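Ferritin like protein (Caulobacter vibrioides, PDB 3HL1) is of unconfirmed function but belongs to the ferritin-like family of helical-bundle proteins and probably binds metal. Local coordinates at residues F89-F100 and C119-R130. Residues are numbered along the deposited sequence; the frame is centred on the assembly and turned at random. Where two conformers were deposited one is given.
Sequences FDLDTPNPTSIF and CLIEYPEWRTQR
Pro96 CB sits over the centre of one face of the Tyr123 ring, 3.7 Å from its centroid, a CH-pi contact. Water 2 sits at the edge of the same ring, in its plane. Tyr123 CG is anti to the backbone N (chi1 -167°), which carries the ring under the proline and its OH to the water. The water donates to Pro94 O and Arg127 O and is hydrogen-bonded to Tyr123 OH, so it bridges Pro94 of 89-100 to Tyr123 and Arg127 of 119-130. The Phe89 ring has Leu120 CD2 over one face, 4.0 Å from its centroid and almost on the normal; Asp92 OD2 lies at its edge, in plane. The Phe100 ring has Cys119 CB over one face and Ile99 CG2 over the other; Tyr123 CE1 meets its edge. Cys119 SG stands obliquely to this ring, a sulfur-aromatic contact. Leu120 packs between Phe89 and Phe100. Its CD2 also touches Pro96 CB, and its CG packs on Phe100 CB at 3.7 Å. The Arg130 guanidinium turns one face to Leu91 CB, while its NE forms a salt bridge with Glu146.

A nearly straight bond joins Thr93 N to Thr128 O (3.1 Å, 173°). Gln129 NE2 adds a weak bond to Thr93 O. Water 1 links Thr93 OG1 to Gln129 O.

The loop between helices 42-67 and 112-121 thus folds back on the end of helix 112-121 and the chain that follows it. Phe100 also reaches Phe234 and Arg241 of helix 233-242. On the side turned away from the loop, Ile121 packs on helices 8-35 and 144-157.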
ATOM      1  N   PHE A  89       0.487   2.845  16.451  1.00 32.94           N
ATOM      2  CA  PHE A  89      -0.010   1.674  17.171  1.00 35.31           C
ATOM      3  C   PHE A  89      -0.244   1.975  18.658  1.00 33.79           C
ATOM      4  O   PHE A  89      -0.952   1.236  19.331  1.00 35.24           O
ATOM      5  CB  PHE A  89       0.920   0.474  16.958  1.00 33.63           C
ATOM      6  CG  PHE A  89       1.017   0.060  15.508  1.00 31.71           C
ATOM      7  CD1 PHE A  89      -0.094  -0.380  14.835  1.00 38.11           C
ATOM      8  CD2 PHE A  89       2.211   0.161  14.818  1.00 32.01           C
ATOM      9  CE1 PHE A  89      -0.025  -0.752  13.498  1.00 33.92           C
ATOM     10  CE2 PHE A  89       2.302  -0.181  13.461  1.00 33.62           C
ATOM     11  CZ  PHE A  89       1.171  -0.636  12.793  1.00 28.98           C
ATOM     12  N   ASP A  90       0.343   3.076  19.122  1.00 34.36           N
ATOM     13  CA  ASP A  90       0.211   3.551  20.503  1.00 38.41           C
ATOM     14  C   ASP A  90      -1.221   3.949  20.737  1.00 38.20           C
ATOM     15  O   ASP A  90      -1.639   4.112  21.865  1.00 38.70           O
ATOM     16  CB  ASP A  90       1.049   4.807  20.788  1.00 38.53           C
ATOM     17  CG  ASP A  90       2.546   4.557  20.806  1.00 49.32           C
ATOM     18  OD1 ASP A  90       2.988   3.396  20.947  1.00 45.50           O
ATOM     19  OD2 ASP A  90       3.285   5.565  20.704  1.00 56.83           O
ATOM     20  N   LEU A  91      -1.976   4.170  19.669  1.00 36.53           N
ATOM     21  CA  LEU A  91      -3.387   4.498  19.820  1.00 35.03           C
ATOM     22  C   LEU A  91      -4.251   3.286  20.185  1.00 35.56           C
ATOM     23  O   LEU A  91      -5.398   3.431  20.590  1.00 33.73           O
ATOM     24  CB  LEU A  91      -3.935   5.164  18.561  1.00 34.81           C
ATOM     25  CG  LEU A  91      -3.308   6.499  18.152  1.00 35.47           C
ATOM     26  CD1 LEU A  91      -3.806   6.936  16.815  1.00 33.81           C
ATOM     27  CD2 LEU A  91      -3.642   7.565  19.212  1.00 36.09           C
ATOM     28  N   ASP A  92      -3.720   2.092  19.988  1.00 32.99           N
ATOM     29  CA  ASP A  92      -4.503   0.880  20.091  1.00 33.10           C
ATOM     30  C   ASP A  92      -4.302   0.220  21.454  1.00 36.18           C
ATOM     31  O   ASP A  92      -3.247   0.332  22.047  1.00 36.67           O
ATOM     32  CB  ASP A  92      -4.052  -0.110  19.003  1.00 30.83           C
ATOM     33  CG  ASP A  92      -4.205   0.436  17.604  1.00 32.96           C
ATOM     34  OD1 ASP A  92      -5.130   1.257  17.421  1.00 29.76           O
ATOM     35  OD2 ASP A  92      -3.410   0.058  16.705  1.00 30.53           O
ATOM     36  N   THR A  93      -5.306  -0.522  21.894  1.00 37.55           N
ATOM     37  CA  THR A  93      -5.252  -1.237  23.173  1.00 39.55           C
ATOM     38  C   THR A  93      -5.750  -2.686  22.953  1.00 38.29           C
ATOM     39  O   THR A  93      -6.870  -2.910  22.475  1.00 36.96           O
ATOM     40  CB  THR A  93      -6.094  -0.482  24.211  1.00 44.08           C
ATOM     41  OG1 THR A  93      -7.430  -0.388  23.725  1.00 54.03           O
ATOM     42  CG2 THR A  93      -5.560   0.986  24.441  1.00 40.61           C
ATOM     43  N   PRO A  94      -4.872  -3.679  23.157  1.00 38.15           N
ATOM     44  CA  PRO A  94      -3.440  -3.548  23.497  1.00 38.06           C
ATOM     45  C   PRO A  94      -2.670  -2.995  22.290  1.00 35.98           C
ATOM     46  O   PRO A  94      -3.174  -3.062  21.159  1.00 35.57           O
ATOM     47  CB  PRO A  94      -3.015  -4.993  23.807  1.00 38.79           C
ATOM     48  CG  PRO A  94      -3.905  -5.831  22.940  1.00 39.42           C
ATOM     49  CD  PRO A  94      -5.252  -5.091  22.939  1.00 40.47           C
ATOM     50  N   ASN A  95      -1.512  -2.388  22.542  1.00 34.98           N
ATOM     51  CA  ASN A  95      -0.644  -1.941  21.481  1.00 35.40           C
ATOM     52  C   ASN A  95      -0.200  -3.214  20.766  1.00 33.94           C
ATOM     53  O   ASN A  95       0.382  -4.098  21.385  1.00 31.50           O
ATOM     54  CB  ASN A  95       0.530  -1.161  22.039  1.00 36.22           C
ATOM     55  CG  ASN A  95       1.373  -0.560  20.983  1.00 39.42           C
ATOM     56  OD1 ASN A  95       1.450  -1.065  19.851  1.00 33.47           O
ATOM     57  ND2 ASN A  95       2.018   0.557  21.326  1.00 32.33           N
ATOM     58  N   PRO A  96      -0.546  -3.348  19.478  1.00 31.46           N
ATOM     59  CA  PRO A  96      -0.206  -4.636  18.826  1.00 31.02           C
ATOM     60  C   PRO A  96       1.282  -4.823  18.621  1.00 29.47           C
ATOM     61  O   PRO A  96       1.677  -5.924  18.280  1.00 28.23           O
ATOM     62  CB  PRO A  96      -0.927  -4.550  17.456  1.00 31.26           C
ATOM     63  CG  PRO A  96      -1.075  -3.064  17.177  1.00 28.11           C
ATOM     64  CD  PRO A  96      -1.271  -2.441  18.579  1.00 32.44           C
ATOM     65  N   THR A  97       2.096  -3.767  18.780  1.00 31.20           N
ATOM     66  CA  THR A  97       3.565  -3.937  18.737  1.00 32.68           C
ATOM     67  C   THR A  97       4.082  -4.742  19.946  1.00 32.58           C
ATOM     68  O   THR A  97       5.252  -5.171  19.971  1.00 33.63           O
ATOM     69  CB  THR A  97       4.325  -2.585  18.589  1.00 34.29           C
ATOM     70  OG1 THR A  97       4.155  -1.790  19.770  1.00 35.57           O
ATOM     71  CG2 THR A  97       3.880  -1.826  17.336  1.00 30.81           C
ATOM     72  N   SER A  98       3.228  -4.950  20.960  1.00 32.75           N
ATOM     73  CA  SER A  98       3.542  -5.854  22.074  0.50 32.78           C
ATOM     74  C   SER A  98       3.380  -7.307  21.668  1.00 34.56           C
ATOM     75  O   SER A  98       3.902  -8.188  22.323  1.00 37.50           O
ATOM     76  CB  SER A  98       2.651  -5.580  23.293  0.50 32.55           C
ATOM     77  OG  SER A  98       1.269  -5.671  22.959  0.50 28.18           O
ATOM     78  N   ILE A  99       2.618  -7.559  20.599  1.00 35.64           N
ATOM     79  CA  ILE A  99       2.386  -8.911  20.095  1.00 38.19           C
ATOM     80  C   ILE A  99       3.325  -9.236  18.925  1.00 34.93           C
ATOM     81  O   ILE A  99       3.969 -10.257  18.906  1.00 33.54           O
ATOM     82  CB  ILE A  99       0.930  -9.061  19.628  1.00 39.55           C
ATOM     83  CG1 ILE A  99      -0.037  -8.821  20.814  1.00 46.51           C
ATOM     84  CG2 ILE A  99       0.714 -10.439  18.999  1.00 42.77           C
ATOM     85  CD1 ILE A  99      -1.443  -8.327  20.403  1.00 44.01           C
ATOM     86  N   PHE A 100       3.360  -8.337  17.945  1.00 33.80           N
ATOM     87  CA  PHE A 100       4.117  -8.508  16.723  1.00 32.36           C
ATOM     88  C   PHE A 100       5.441  -7.829  16.875  1.00 30.75           C
ATOM     89  O   PHE A 100       5.680  -6.769  16.330  1.00 29.27           O
ATOM     90  CB  PHE A 100       3.299  -7.944  15.551  1.00 32.28           C
ATOM     91  CG  PHE A 100       1.963  -8.585  15.406  1.00 28.93           C
ATOM     92  CD1 PHE A 100       1.862  -9.924  15.013  1.00 39.05           C
ATOM     93  CD2 PHE A 100       0.798  -7.873  15.674  1.00 36.61           C
ATOM     94  CE1 PHE A 100       0.612 -10.543  14.869  1.00 41.97           C
ATOM     95  CE2 PHE A 100      -0.463  -8.484  15.538  1.00 42.10           C
ATOM     96  CZ  PHE A 100      -0.553  -9.829  15.140  1.00 39.57           C
ATOM     97  N   CYS A 119       1.920  -8.019   9.483  1.00 30.52           N
ATOM     98  CA  CYS A 119       0.756  -8.277  10.350  1.00 30.39           C
ATOM     99  C   CYS A 119       0.260  -6.980  10.989  1.00 28.32           C
ATOM    100  O   CYS A 119      -0.945  -6.704  11.018  1.00 29.17           O
ATOM    101  CB  CYS A 119       1.067  -9.304  11.444  1.00 28.00           C
ATOM    102  SG  CYS A 119       1.275 -11.004  10.849  1.00 32.41           S
ATOM    103  N   LEU A 120       1.189  -6.161  11.447  1.00 28.44           N
ATOM    104  CA  LEU A 120       0.884  -4.843  12.016  1.00 27.34           C
ATOM    105  C   LEU A 120       0.223  -3.902  11.011  1.00 29.42           C
ATOM    106  O   LEU A 120      -0.777  -3.257  11.321  1.00 28.07           O
ATOM    107  CB  LEU A 120       2.179  -4.216  12.524  1.00 27.70           C
ATOM    108  CG  LEU A 120       2.672  -4.690  13.880  1.00 26.55           C
ATOM    109  CD1 LEU A 120       4.102  -4.267  14.072  1.00 27.22           C
ATOM    110  CD2 LEU A 120       1.791  -4.103  14.957  1.00 26.09           C
ATOM    111  N   ILE A 121       0.759  -3.839   9.813  1.00 33.21           N
ATOM    112  CA  ILE A 121       0.200  -2.947   8.770  1.00 35.41           C
ATOM    113  C   ILE A 121      -1.261  -3.274   8.523  1.00 33.45           C
ATOM    114  O   ILE A 121      -2.064  -2.374   8.362  1.00 34.29           O
ATOM    115  CB  ILE A 121       0.978  -3.064   7.458  1.00 36.90           C
ATOM    116  CG1 ILE A 121       2.329  -2.383   7.565  1.00 38.70           C
ATOM    117  CG2 ILE A 121       0.224  -2.432   6.290  1.00 38.09           C
ATOM    118  CD1 ILE A 121       3.339  -3.003   6.558  1.00 39.92           C
ATOM    119  N   GLU A 122      -1.575  -4.560   8.444  1.00 33.31           N
ATOM    120  CA  GLU A 122      -2.908  -5.016   8.151  1.00 35.72           C
ATOM    121  C   GLU A 122      -3.760  -5.300   9.393  1.00 35.23           C
ATOM    122  O   GLU A 122      -4.825  -5.906   9.291  1.00 35.62           O
ATOM    123  CB  GLU A 122      -2.840  -6.296   7.290  1.00 35.85           C
ATOM    124  CG  GLU A 122      -1.990  -6.194   5.993  1.00 37.99           C
ATOM    125  CD  GLU A 122      -2.691  -5.471   4.833  1.00 36.03           C
ATOM    126  OE1 GLU A 122      -3.824  -4.911   5.003  1.00 38.81           O
ATOM    127  OE2 GLU A 122      -2.100  -5.461   3.726  1.00 43.83           O
ATOM    128  N   TYR A 123      -3.295  -4.864  10.549  1.00 33.14           N
ATOM    129  CA  TYR A 123      -3.976  -5.105  11.816  1.00 34.07           C
ATOM    130  C   TYR A 123      -5.423  -4.602  11.748  1.00 32.52           C
ATOM    131  O   TYR A 123      -5.647  -3.425  11.393  1.00 30.51           O
ATOM    132  CB  TYR A 123      -3.259  -4.374  12.942  1.00 33.61           C
ATOM    133  CG  TYR A 123      -3.689  -4.787  14.324  1.00 34.68           C
ATOM    134  CD1 TYR A 123      -3.508  -6.101  14.773  1.00 30.58           C
ATOM    135  CD2 TYR A 123      -4.216  -3.852  15.209  1.00 40.26           C
ATOM    136  CE1 TYR A 123      -3.869  -6.454  16.033  1.00 27.91           C
ATOM    137  CE2 TYR A 123      -4.571  -4.216  16.485  1.00 36.49           C
ATOM    138  CZ  TYR A 123      -4.398  -5.531  16.871  1.00 37.69           C
ATOM    139  OH  TYR A 123      -4.702  -5.911  18.143  1.00 34.89           O
ATOM    140  N   PRO A 124      -6.406  -5.476  12.073  1.00 30.44           N
ATOM    141  CA  PRO A 124      -7.821  -5.122  11.901  1.00 31.89           C
ATOM    142  C   PRO A 124      -8.320  -4.065  12.879  1.00 31.26           C
ATOM    143  O   PRO A 124      -7.997  -4.068  14.052  1.00 31.72           O
ATOM    144  CB  PRO A 124      -8.555  -6.462  12.155  1.00 33.54           C
ATOM    145  CG  PRO A 124      -7.526  -7.503  11.976  1.00 33.30           C
ATOM    146  CD  PRO A 124      -6.283  -6.879  12.518  1.00 31.16           C
ATOM    147  N   GLU A 125      -9.119  -3.155  12.380  1.00 33.68           N
ATOM    148  CA  GLU A 125      -9.626  -2.062  13.206  1.00 33.65           C
ATOM    149  C   GLU A 125     -10.360  -2.562  14.443  1.00 33.97           C
ATOM    150  O   GLU A 125     -10.289  -1.929  15.509  1.00 31.24           O
ATOM    151  CB  GLU A 125     -10.599  -1.250  12.381  1.00 34.17           C
ATOM    152  CG  GLU A 125     -10.988   0.044  13.022  1.00 38.95           C
ATOM    153  CD  GLU A 125     -12.020   0.851  12.230  1.00 41.28           C
ATOM    154  OE1 GLU A 125     -12.489   0.412  11.132  1.00 46.87           O
ATOM    155  OE2 GLU A 125     -12.350   1.946  12.757  1.00 54.37           O
ATOM    156  N   TRP A 126     -11.121  -3.642  14.303  1.00 34.66           N
ATOM    157  CA  TRP A 126     -11.905  -4.133  15.452  1.00 39.28           C
ATOM    158  C   TRP A 126     -11.053  -4.565  16.660  1.00 40.65           C
ATOM    159  O   TRP A 126     -11.502  -4.498  17.811  1.00 42.62           O
ATOM    160  CB  TRP A 126     -12.886  -5.232  15.054  1.00 37.47           C
ATOM    161  CG  TRP A 126     -12.277  -6.520  14.689  1.00 39.97           C
ATOM    162  CD1 TRP A 126     -11.922  -6.934  13.433  1.00 45.28           C
ATOM    163  CD2 TRP A 126     -11.996  -7.619  15.566  1.00 44.60           C
ATOM    164  NE1 TRP A 126     -11.430  -8.215  13.478  1.00 41.83           N
ATOM    165  CE2 TRP A 126     -11.459  -8.659  14.774  1.00 44.44           C
ATOM    166  CE3 TRP A 126     -12.145  -7.829  16.949  1.00 51.54           C
ATOM    167  CZ2 TRP A 126     -11.063  -9.891  15.316  1.00 48.75           C
ATOM    168  CZ3 TRP A 126     -11.747  -9.067  17.496  1.00 45.02           C
ATOM    169  CH2 TRP A 126     -11.217 -10.077  16.677  1.00 46.32           C
ATOM    170  N   ARG A 127      -9.832  -5.007  16.412  1.00 40.19           N
ATOM    171  CA  ARG A 127      -8.916  -5.374  17.504  1.00 39.14           C
ATOM    172  C   ARG A 127      -8.303  -4.172  18.237  1.00 38.97           C
ATOM    173  O   ARG A 127      -7.814  -4.304  19.343  1.00 40.15           O
ATOM    174  CB  ARG A 127      -7.842  -6.284  16.933  1.00 39.41           C
ATOM    175  CG  ARG A 127      -8.469  -7.550  16.412  1.00 42.60           C
ATOM    176  CD  ARG A 127      -7.593  -8.262  15.511  1.00 57.85           C
ATOM    177  NE  ARG A 127      -6.677  -9.141  16.205  1.00 65.69           N
ATOM    178  CZ  ARG A 127      -6.779 -10.461  16.266  1.00 70.33           C
ATOM    179  NH1 ARG A 127      -5.831 -11.133  16.908  1.00 73.45           N
ATOM    180  NH2 ARG A 127      -7.794 -11.111  15.693  1.00 70.50           N
ATOM    181  N   THR A 128      -8.335  -2.986  17.620  1.00 39.52           N
ATOM    182  CA  THR A 128      -7.723  -1.780  18.213  1.00 37.53           C
ATOM    183  C   THR A 128      -8.474  -1.279  19.465  1.00 40.95           C
ATOM    184  O   THR A 128      -7.923  -0.557  20.300  1.00 37.77           O
ATOM    185  CB  THR A 128      -7.630  -0.642  17.176  1.00 34.93           C
ATOM    186  OG1 THR A 128      -8.947  -0.206  16.765  1.00 31.40           O
ATOM    187  CG2 THR A 128      -6.815  -1.104  15.980  1.00 25.92           C
ATOM    188  N   GLN A 129      -9.735  -1.669  19.577  1.00 45.31           N
ATOM    189  CA  GLN A 129     -10.604  -1.214  20.660  1.00 48.44           C
ATOM    190  C   GLN A 129     -10.599   0.307  20.773  1.00 49.71           C
ATOM    191  O   GLN A 129     -10.358   0.856  21.836  1.00 50.16           O
ATOM    192  CB  GLN A 129     -10.200  -1.828  21.986  1.00 49.86           C
ATOM    193  CG  GLN A 129     -10.207  -3.325  22.000  1.00 50.58           C
ATOM    194  CD  GLN A 129     -10.220  -3.847  23.410  1.00 55.89           C
ATOM    195  OE1 GLN A 129     -11.226  -3.710  24.110  1.00 60.10           O
ATOM    196  NE2 GLN A 129      -9.103  -4.437  23.848  1.00 47.76           N
ATOM    197  N   ARG A 130     -10.780   0.995  19.656  1.00 49.48           N
ATOM    198  CA  ARG A 130     -10.945   2.429  19.744  1.00 47.81           C
ATOM    199  C   ARG A 130     -12.055   2.936  18.878  1.00 45.79           C
ATOM    200  O   ARG A 130     -12.388   2.352  17.857  1.00 40.49           O
ATOM    201  CB  ARG A 130      -9.642   3.193  19.498  1.00 50.38           C
ATOM    202  CG  ARG A 130      -8.980   3.046  18.176  1.00 45.32           C
ATOM    203  CD  ARG A 130      -7.704   3.866  18.161  1.00 46.23           C
ATOM    204  NE  ARG A 130      -7.810   5.171  17.493  1.00 42.79           N
ATOM    205  CZ  ARG A 130      -7.635   6.373  18.050  1.00 47.54           C
ATOM    206  NH1 ARG A 130      -7.382   6.532  19.345  1.00 43.70           N
ATOM    207  NH2 ARG A 130      -7.727   7.445  17.290  1.00 47.89           N
TER
HETATM  208  O   HOH W   1      -7.705   1.683  22.018  1.00 51.74           O
HETATM  209  O   HOH W   2      -5.345  -3.759  19.600  1.00 35.34           O